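Side-chain contacts in uncharacterized protein (Bifidobacterium adolescentis ATCC 15703, PDB 3CPG), which probably binds pyridoxal 5'-phosphate and takes part in the homeostasis of this cofactor in the cell: residues Glu148-Arg153 with Asp194-Gln199; Val161-Glu166 with Gln188-Leu193. All coordinates share one frame; numbering follows the deposited sequence.

Along the chain from the N terminus, helix 144-157 comes first and supplies residues 148-153, one half of contact 1. Strand 161-166 and then helix 183-191 follow, and they meet in contact 2, closing the shorter loop. The chain then runs straight from residues 188-193 into 194-199, which return to helix 144-157 and close the longer loop of contact 1 around the shorter one. The contacts do not cross. Their centres lie about 7 Å apart, and strands 161-166 and 196-202 are parallel neighbours in one sheet, joined by backbone bonds such as G195 O with V161 N. Together they fasten two successive outer helices to these strands.

Contact 1. Residues Glu148-Arg153 with Asp194-Gln199; sequences EKISRR and DGIELQ
A single hydroxyl bond and a small isoleucine pair, S151 with D194 and I150 with I196, join helix 144-157 to the turn that leads into strand 196-202, at the partly buried margin of the barrel wall. S151 OG donates to D194 O over 2.7 Å, a short bond. The hydroxyl comes in at a C=O...O angle of 147° and only modestly tilted from the carbonyl plane. With OG anti to the backbone N (chi1 171°), the hydroxyl leaves the helix side toward the turn. D194 itself engages through its backbone, while its carboxylate leads away. G195 follows with a positive phi, and its CA comes within 5.2 Å of S151 CA, so turn and helix run close at this point.

In this alanine racemase-type TIM barrel, helices pack around the outside of a parallel sheet, and here helix 144-157 reaches past the strand that follows it, 161-166, to the start of the next one. Right beside the hydroxyl bond, I150 CG2 meets I196 CG2 at 4.0 Å, the two side chains crossing at about a right angle. I196 carries CG1 between its backbone N and carbonyl carbon (chi1 56°), which leaves CG2 as the branch facing the helix; that methyl also lies 4.2 Å from S151 CA. V161 touches both isoleucines and extends the apolar patch, while I128 covers I150 from helix 128-131. Away from strand 196-202, on the flank of helix 144-157 that meets I128, R153 NH1 turns back to K149 O at 3.0 Å, with the oxygen near the guanidinium plane; the backbone bond to that same carbonyl, from R153 N, is weak.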
loop_
_atom_site.group_PDB
_atom_site.type_symbol
_atom_site.label_atom_id
_atom_site.label_comp_id
_atom_site.label_asym_id
_atom_site.label_seq_id
_atom_site.Cartn_x
_atom_site.Cartn_y
_atom_site.Cartn_z
ATOM N N GLU A 148 -1.975 13.333 12.985
ATOM C CA GLU A 148 -1.420 13.930 14.199
ATOM C C GLU A 148 -1.182 12.853 15.255
ATOM O O GLU A 148 -0.162 12.859 15.944
ATOM C CB GLU A 148 -2.370 14.986 14.772
ATOM C CG GLU A 148 -2.588 16.210 13.900
ATOM C CD GLU A 148 -3.571 17.195 14.519
ATOM O OE1 GLU A 148 -4.685 16.771 14.897
ATOM O OE2 GLU A 148 -3.235 18.395 14.621
ATOM N N LYS A 149 -2.128 11.930 15.384
ATOM C CA LYS A 149 -1.995 10.859 16.365
ATOM C C LYS A 149 -0.793 9.981 16.035
ATOM O O LYS A 149 -0.071 9.546 16.925
ATOM C CB LYS A 149 -3.268 10.015 16.406
ATOM C CG LYS A 149 -4.478 10.779 16.900
ATOM C CD LYS A 149 -5.738 9.939 16.804
ATOM C CE LYS A 149 -6.957 10.749 17.214
ATOM N NZ LYS A 149 -8.199 9.932 17.126
ATOM N N ILE A 150 -0.579 9.722 14.751
ATOM C CA ILE A 150 0.556 8.903 14.342
ATOM C C ILE A 150 1.838 9.692 14.588
ATOM O O ILE A 150 2.835 9.149 15.064
ATOM C CB ILE A 150 0.438 8.510 12.850
ATOM C CG1 ILE A 150 -0.792 7.613 12.666
ATOM C CG2 ILE A 150 1.713 7.812 12.377
ATOM C CD1 ILE A 150 -1.110 7.263 11.221
ATOM N N SER A 151 1.800 10.984 14.283
ATOM C CA SER A 151 2.957 11.849 14.480
ATOM C C SER A 151 3.424 11.858 15.940
ATOM O O SER A 151 4.608 11.679 16.227
ATOM C CB SER A 151 2.620 13.279 14.046
ATOM O OG SER A 151 3.654 14.181 14.408
ATOM N N ARG A 152 2.489 12.069 16.859
ATOM C CA ARG A 152 2.822 12.116 18.282
ATOM C C ARG A 152 3.550 10.853 18.725
ATOM O O ARG A 152 4.536 10.911 19.463
ATOM C CB ARG A 152 1.553 12.268 19.119
ATOM C CG ARG A 152 0.714 13.483 18.796
ATOM C CD ARG A 152 -0.543 13.469 19.648
ATOM N NE ARG A 152 -0.235 13.636 21.063
ATOM C CZ ARG A 152 -0.023 14.815 21.642
ATOM N NH1 ARG A 152 -0.092 15.927 20.927
ATOM N NH2 ARG A 152 0.259 14.882 22.933
ATOM N N ARG A 153 3.053 9.710 18.268
ATOM C CA ARG A 153 3.627 8.423 18.624
ATOM C C ARG A 153 4.962 8.134 17.939
ATOM O O ARG A 153 5.851 7.528 18.540
ATOM C CB ARG A 153 2.593 7.328 18.341
ATOM C CG ARG A 153 1.391 7.446 19.286
ATOM C CD ARG A 153 0.177 6.635 18.856
ATOM N NE ARG A 153 -0.875 6.678 19.873
ATOM C CZ ARG A 153 -1.647 7.732 20.135
ATOM N NH1 ARG A 153 -1.508 8.860 19.453
ATOM N NH2 ARG A 153 -2.563 7.654 21.093
ATOM N N ASP A 194 6.008 16.324 12.253
ATOM C CA ASP A 194 7.270 15.616 12.443
ATOM C C ASP A 194 6.971 14.128 12.621
ATOM O O ASP A 194 5.843 13.750 12.935
ATOM C CB ASP A 194 8.004 16.124 13.690
ATOM C CG ASP A 194 8.417 17.579 13.581
ATOM O OD1 ASP A 194 8.982 17.965 12.537
ATOM O OD2 ASP A 194 8.187 18.335 14.549
ATOM N N GLY A 195 7.976 13.285 12.417
ATOM C CA GLY A 195 7.774 11.858 12.589
ATOM C C GLY A 195 7.066 11.148 11.449
ATOM O O GLY A 195 6.907 9.928 11.486
ATOM N N ILE A 196 6.619 11.896 10.445
ATOM C CA ILE A 196 5.956 11.274 9.306
ATOM C C ILE A 196 6.465 11.819 7.981
ATOM O O ILE A 196 6.902 12.971 7.881
ATOM C CB ILE A 196 4.410 11.438 9.351
ATOM C CG1 ILE A 196 4.029 12.912 9.438
ATOM C CG2 ILE A 196 3.833 10.656 10.526
ATOM C CD1 ILE A 196 2.528 13.140 9.508
ATOM N N GLU A 197 6.432 10.964 6.967
ATOM C CA GLU A 197 6.861 11.342 5.632
ATOM C C GLU A 197 5.733 11.039 4.650
ATOM O O GLU A 197 5.395 9.879 4.419
ATOM C CB GLU A 197 8.116 10.566 5.225
ATOM C CG GLU A 197 8.670 10.975 3.869
ATOM C CD GLU A 197 9.921 10.210 3.481
ATOM O OE1 GLU A 197 9.809 9.030 3.086
ATOM O OE2 GLU A 197 11.022 10.792 3.575
ATOM N N LEU A 198 5.148 12.084 4.079
ATOM C CA LEU A 198 4.068 11.909 3.111
ATOM C C LEU A 198 4.685 11.368 1.823
ATOM O O LEU A 198 5.436 12.073 1.144
ATOM C CB LEU A 198 3.390 13.250 2.844
ATOM C CG LEU A 198 2.291 13.265 1.786
ATOM C CD1 LEU A 198 1.158 12.329 2.190
ATOM C CD2 LEU A 198 1.789 14.689 1.617
ATOM N N GLN A 199 4.360 10.128 1.478
ATOM C CA GLN A 199 4.945 9.504 0.291
ATOM C C GLN A 199 4.020 9.363 -0.911
ATOM O O GLN A 199 4.414 8.797 -1.938
ATOM C CB GLN A 199 5.506 8.134 0.678
ATOM C CG GLN A 199 6.420 8.208 1.892
ATOM C CD GLN A 199 6.838 6.845 2.408
ATOM O OE1 GLN A 199 6.042 5.908 2.433
ATOM N NE2 GLN A 199 8.088 6.738 2.848
#

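Contact 2. Residues Val161-Glu166 with Gln188-Leu193; sequences VGVLLE and QKIGTL
I190 fills the tight part of this contact, reaching from helix 183-191 onto V163 and L165 of strand 161-166 with a different branch for each. Its CG2 methyl meets V163 CG2 at 4.1 Å, and the tip of its longer branch, CD1, lies 4.1 Å from L165 CD1. The first torsion of I190 explains the split: CG1 lies beside the backbone N (chi1 -68°), which leaves CG2 anti to that N, and the two arms spread along the strand. All three residues are buried, and both strand side chains cross the isoleucine obliquely. The nearest CA atoms, those of L165 and I190, are 8.6 Å apart, so side chains alone bridge the gap.

Strand 161-166, helix 183-191 and strand 196-202 form a beta-alpha-beta crossover, the repeated unit of a TIM barrel, so this is the helix of the unit lying on its own first strand. V163 and L165 point outward to the helix, while L164 between them points away. I196 of the next strand and A147 of helix 144-157 also touch I190 and extend the apolar layer.

Past I190 the packing gives way to a looser side, open to solvent at T192. This residue makes its bonds back to the helix: its OG1 donates to K189 O at 2.6 Å, in the carbonyl plane on a lone pair. T192 N gives the same oxygen a second bond of 3.0 Å, so two donors from one residue grip the same carbonyl oxygen. Farther out, the ammonium of K189 makes a long, weak ion pair with E148 of helix 144-157.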
loop_
_atom_site.group_PDB
_atom_site.type_symbol
_atom_site.label_atom_id
_atom_site.label_comp_id
_atom_site.label_asym_id
_atom_site.label_seq_id
_atom_site.Cartn_x
_atom_site.Cartn_y
_atom_site.Cartn_z
ATOM N N VAL A 161 7.744 7.519 10.187
ATOM C CA VAL A 161 7.013 6.483 9.470
ATOM C C VAL A 161 6.427 7.090 8.203
ATOM O O VAL A 161 6.027 8.255 8.189
ATOM C CB VAL A 161 5.876 5.878 10.349
ATOM C CG1 VAL A 161 4.831 6.941 10.681
ATOM C CG2 VAL A 161 5.242 4.690 9.637
ATOM N N GLY A 162 6.399 6.310 7.131
ATOM C CA GLY A 162 5.842 6.810 5.890
ATOM C C GLY A 162 4.329 6.765 5.945
ATOM O O GLY A 162 3.753 5.939 6.651
ATOM N N VAL A 163 3.676 7.667 5.223
ATOM C CA VAL A 163 2.220 7.678 5.188
ATOM C C VAL A 163 1.719 8.062 3.811
ATOM O O VAL A 163 2.380 8.807 3.084
ATOM C CB VAL A 163 1.600 8.694 6.195
ATOM C CG1 VAL A 163 1.981 8.337 7.620
ATOM C CG2 VAL A 163 2.050 10.108 5.852
ATOM N N LEU A 164 0.564 7.521 3.446
ATOM C CA LEU A 164 -0.079 7.877 2.191
ATOM C C LEU A 164 -1.404 8.471 2.636
ATOM O O LEU A 164 -2.019 7.979 3.584
ATOM C CB LEU A 164 -0.348 6.655 1.301
ATOM C CG LEU A 164 0.831 5.814 0.803
ATOM C CD1 LEU A 164 0.349 4.888 -0.314
ATOM C CD2 LEU A 164 1.946 6.712 0.284
ATOM N N LEU A 165 -1.825 9.548 1.987
ATOM C CA LEU A 165 -3.103 10.161 2.317
ATOM C C LEU A 165 -4.153 9.376 1.549
ATOM O O LEU A 165 -4.124 9.310 0.316
ATOM C CB LEU A 165 -3.131 11.634 1.892
ATOM C CG LEU A 165 -4.501 12.324 1.930
ATOM C CD1 LEU A 165 -5.095 12.254 3.338
ATOM C CD2 LEU A 165 -4.341 13.770 1.480
ATOM N N GLU A 166 -5.066 8.758 2.290
ATOM C CA GLU A 166 -6.131 7.956 1.707
ATOM C C GLU A 166 -7.283 8.875 1.345
ATOM O O GLU A 166 -7.833 9.551 2.213
ATOM C CB GLU A 166 -6.603 6.919 2.724
ATOM C CG GLU A 166 -7.683 5.981 2.230
ATOM C CD GLU A 166 -8.209 5.103 3.347
ATOM O OE1 GLU A 166 -8.881 5.634 4.255
ATOM O OE2 GLU A 166 -7.940 3.889 3.323
ATOM N N GLN A 188 -1.048 19.047 2.805
ATOM C CA GLN A 188 -0.125 20.096 3.198
ATOM C C GLN A 188 0.047 20.149 4.712
ATOM O O GLN A 188 1.154 20.354 5.205
ATOM C CB GLN A 188 -0.607 21.432 2.633
ATOM C CG GLN A 188 -0.691 21.392 1.107
ATOM C CD GLN A 188 -1.203 22.676 0.492
ATOM O OE1 GLN A 188 -2.252 23.189 0.882
ATOM N NE2 GLN A 188 -0.470 23.195 -0.491
ATOM N N LYS A 189 -1.041 19.946 5.450
ATOM C CA LYS A 189 -0.960 19.952 6.909
ATOM C C LYS A 189 -0.124 18.760 7.371
ATOM O O LYS A 189 0.714 18.887 8.263
ATOM C CB LYS A 189 -2.359 19.875 7.531
ATOM C CG LYS A 189 -2.345 19.735 9.051
ATOM C CD LYS A 189 -1.594 20.885 9.713
ATOM C CE LYS A 189 -1.407 20.648 11.205
ATOM N NZ LYS A 189 -2.700 20.537 11.931
ATOM N N ILE A 190 -0.360 17.601 6.761
ATOM C CA ILE A 190 0.390 16.395 7.106
ATOM C C ILE A 190 1.880 16.634 6.862
ATOM O O ILE A 190 2.729 16.172 7.625
ATOM C CB ILE A 190 -0.079 15.183 6.261
ATOM C CG1 ILE A 190 -1.506 14.799 6.658
ATOM C CG2 ILE A 190 0.875 14.004 6.454
ATOM C CD1 ILE A 190 -2.109 13.678 5.827
ATOM N N GLY A 191 2.190 17.370 5.799
ATOM C CA GLY A 191 3.578 17.656 5.480
ATOM C C GLY A 191 4.316 18.429 6.559
ATOM O O GLY A 191 5.546 18.397 6.613
ATOM N N THR A 192 3.576 19.118 7.422
ATOM C CA THR A 192 4.191 19.902 8.489
ATOM C C THR A 192 4.440 19.105 9.765
ATOM O O THR A 192 5.123 19.578 10.673
ATOM C CB THR A 192 3.324 21.123 8.868
ATOM O OG1 THR A 192 2.110 20.678 9.489
ATOM C CG2 THR A 192 2.989 21.938 7.635
ATOM N N LEU A 193 3.893 17.895 9.835
ATOM C CA LEU A 193 4.052 17.064 11.025
ATOM C C LEU A 193 5.376 16.315 11.081
ATOM O O LEU A 193 5.817 15.745 10.085
ATOM C CB LEU A 193 2.903 16.058 11.113
ATOM C CG LEU A 193 1.498 16.660 11.201
ATOM C CD1 LEU A 193 0.453 15.559 11.100
ATOM C CD2 LEU A 193 1.351 17.423 12.511
#